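Local coordinates for protein heme oxygenase (Leptospira interrogans, PDB 5KZL) that binds heme and, as a heme oxygenase, catalyses its oxidative cleavage, probably to biliverdin, carbon monoxide and ferrous iron, at residues A[51-56]-A[94-99]. The protein carries 1 engineered substitution. Sequence-based numbering, arbitrary orientation.
Sequences FYYVYE and GTWKPN
Trp96 turns the edge of its six-membered ring onto a face of the Tyr52 ring, a T-shaped pair with centroids 5.1 Å apart and planes at 68°. The edge lands off centre: Trp96 CH2 is 3.6 Å from Tyr52 CD2, and Trp96 CZ3 lies 3.8 Å from the same atom, near the ring's rim. The opposite face of Tyr52 rests on Glu56 CB, one helical turn on. Tyr53 meets the indole obliquely, its CZ 3.9 Å from Trp96 CH2, and its OH reaches Pro98, 3.1 Å from Pro98 O near the ring plane and 3.4 Å from Pro98 CB. Neighbouring residues on helix 41-64 bring both phenols to the indole through different first torsions: Tyr52 CG is anti to its backbone N (chi1 172°), whereas Tyr53 CG is anti to its carbonyl carbon (chi1 -68°).

In the second shell, Glu49 accepts a hydrogen bond from Trp96 NE1, and His101 stacks on the indole while its carbonyl oxygen accepts one from Tyr53 OH. Ring packing and two hydrogen bonds running in opposite directions, loop indole to helix carboxylate and helix phenol to loop carbonyl, thus together join the 94-104 loop to helix 41-64.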
loop_
_atom_site.group_PDB
_atom_site.type_symbol
_atom_site.label_atom_id
_atom_site.label_comp_id
_atom_site.label_asym_id
_atom_site.label_seq_id
_atom_site.Cartn_x
_atom_site.Cartn_y
_atom_site.Cartn_z
ATOM N N PHE A 51 -0.602 6.231 6.060
ATOM C CA PHE A 51 -0.038 4.953 5.614
ATOM C C PHE A 51 0.458 4.133 6.798
ATOM O O PHE A 51 0.264 2.921 6.806
ATOM C CB PHE A 51 1.078 5.164 4.583
ATOM C CG PHE A 51 0.605 5.411 3.166
ATOM C CD1 PHE A 51 -0.606 4.888 2.712
ATOM C CD2 PHE A 51 1.406 6.099 2.257
ATOM C CE1 PHE A 51 -1.027 5.095 1.394
ATOM C CE2 PHE A 51 1.006 6.258 0.932
ATOM C CZ PHE A 51 -0.222 5.788 0.517
ATOM N N TYR A 52 1.057 4.780 7.807
ATOM C CA TYR A 52 1.472 4.024 8.988
ATOM C C TYR A 52 0.304 3.197 9.562
ATOM O O TYR A 52 0.462 1.990 9.784
ATOM C CB TYR A 52 2.079 4.912 10.079
ATOM C CG TYR A 52 2.298 4.097 11.341
ATOM C CD1 TYR A 52 3.387 3.238 11.456
ATOM C CD2 TYR A 52 1.335 4.065 12.350
ATOM C CE1 TYR A 52 3.555 2.424 12.582
ATOM C CE2 TYR A 52 1.496 3.268 13.483
ATOM C CZ TYR A 52 2.605 2.441 13.590
ATOM O OH TYR A 52 2.759 1.636 14.692
ATOM N N TYR A 53 -0.844 3.840 9.822
ATOM C CA TYR A 53 -1.992 3.142 10.411
ATOM C C TYR A 53 -2.532 2.039 9.489
ATOM O O TYR A 53 -2.890 0.947 9.939
ATOM C CB TYR A 53 -3.067 4.155 10.846
ATOM C CG TYR A 53 -2.604 5.003 12.005
ATOM C CD1 TYR A 53 -2.289 4.425 13.233
ATOM C CD2 TYR A 53 -2.437 6.381 11.866
ATOM C CE1 TYR A 53 -1.826 5.194 14.298
ATOM C CE2 TYR A 53 -1.952 7.160 12.920
ATOM C CZ TYR A 53 -1.682 6.562 14.146
ATOM O OH TYR A 53 -1.242 7.289 15.231
ATOM N N VAL A 54 -2.544 2.318 8.189
ATOM C CA VAL A 54 -3.051 1.363 7.192
ATOM C C VAL A 54 -2.183 0.110 7.160
ATOM O O VAL A 54 -2.702 -1.002 7.305
ATOM C CB VAL A 54 -3.150 2.059 5.807
ATOM C CG1 VAL A 54 -3.345 1.042 4.680
ATOM C CG2 VAL A 54 -4.257 3.117 5.807
ATOM N N TYR A 55 -0.868 0.285 6.966
ATOM C CA TYR A 55 0.051 -0.855 6.908
ATOM C C TYR A 55 0.167 -1.583 8.239
ATOM O O TYR A 55 0.294 -2.791 8.217
ATOM C CB TYR A 55 1.419 -0.425 6.371
ATOM C CG TYR A 55 1.414 -0.148 4.883
ATOM C CD1 TYR A 55 1.663 -1.163 3.967
ATOM C CD2 TYR A 55 1.177 1.133 4.393
ATOM C CE1 TYR A 55 1.686 -0.911 2.593
ATOM C CE2 TYR A 55 1.218 1.403 3.020
ATOM C CZ TYR A 55 1.467 0.373 2.129
ATOM O OH TYR A 55 1.498 0.622 0.788
ATOM N N GLU A 56 0.113 -0.878 9.385
ATOM C CA GLU A 56 0.140 -1.529 10.702
ATOM C C GLU A 56 -1.014 -2.528 10.787
ATOM O O GLU A 56 -0.796 -3.676 11.174
ATOM C CB GLU A 56 0.035 -0.493 11.830
ATOM C CG GLU A 56 -0.209 -1.096 13.206
ATOM C CD GLU A 56 -0.349 -0.060 14.300
ATOM O OE1 GLU A 56 -1.252 0.804 14.203
ATOM O OE2 GLU A 56 0.455 -0.110 15.257
ATOM N N GLY A 94 11.287 14.059 14.008
ATOM C CA GLY A 94 12.336 14.018 15.022
ATOM C C GLY A 94 11.976 12.927 16.014
ATOM O O GLY A 94 12.756 12.011 16.263
ATOM N N THR A 95 10.742 13.000 16.544
ATOM C CA THR A 95 10.139 12.019 17.438
ATOM C C THR A 95 8.659 11.932 17.052
ATOM O O THR A 95 7.951 12.942 17.096
ATOM C CB THR A 95 10.431 12.335 18.924
ATOM O OG1 THR A 95 9.629 11.488 19.734
ATOM C CG2 THR A 95 10.198 13.807 19.300
ATOM N N TRP A 96 8.206 10.760 16.598
ATOM C CA TRP A 96 6.808 10.668 16.232
ATOM C C TRP A 96 6.004 9.947 17.295
ATOM O O TRP A 96 6.187 8.760 17.518
ATOM C CB TRP A 96 6.585 10.098 14.822
ATOM C CG TRP A 96 5.149 10.110 14.395
ATOM C CD1 TRP A 96 4.399 11.202 14.051
ATOM C CD2 TRP A 96 4.292 8.971 14.245
ATOM N NE1 TRP A 96 3.128 10.809 13.696
ATOM C CE2 TRP A 96 3.030 9.446 13.821
ATOM C CE3 TRP A 96 4.468 7.588 14.423
ATOM C CZ2 TRP A 96 1.943 8.590 13.594
ATOM C CZ3 TRP A 96 3.391 6.740 14.194
ATOM C CH2 TRP A 96 2.150 7.240 13.778
ATOM N N LYS A 97 5.099 10.687 17.940
ATOM C CA LYS A 97 4.198 10.158 18.964
ATOM C C LYS A 97 2.812 9.843 18.314
ATOM O O LYS A 97 2.115 10.786 17.921
ATOM C CB LYS A 97 4.083 11.161 20.148
ATOM C CG LYS A 97 3.036 10.794 21.211
ATOM C CD LYS A 97 3.587 9.886 22.315
ATOM C CE LYS A 97 2.493 9.180 23.084
ATOM N NZ LYS A 97 1.680 10.118 23.902
ATOM N N PRO A 98 2.416 8.540 18.182
ATOM C CA PRO A 98 1.101 8.218 17.583
ATOM C C PRO A 98 -0.102 8.861 18.285
ATOM O O PRO A 98 -1.046 9.258 17.613
ATOM C CB PRO A 98 1.040 6.679 17.662
ATOM C CG PRO A 98 2.475 6.254 17.709
ATOM C CD PRO A 98 3.142 7.306 18.545
ATOM N N ASN A 99 -0.068 8.986 19.624
ATOM C CA ASN A 99 -1.182 9.585 20.361
ATOM C C ASN A 99 -1.319 11.086 20.082
ATOM O O ASN A 99 -2.427 11.626 20.149
ATOM C CB ASN A 99 -1.097 9.260 21.853
ATOM C CG ASN A 99 -1.129 7.771 22.118
ATOM O OD1 ASN A 99 -0.203 7.027 21.759
ATOM N ND2 ASN A 99 -2.213 7.295 22.719
#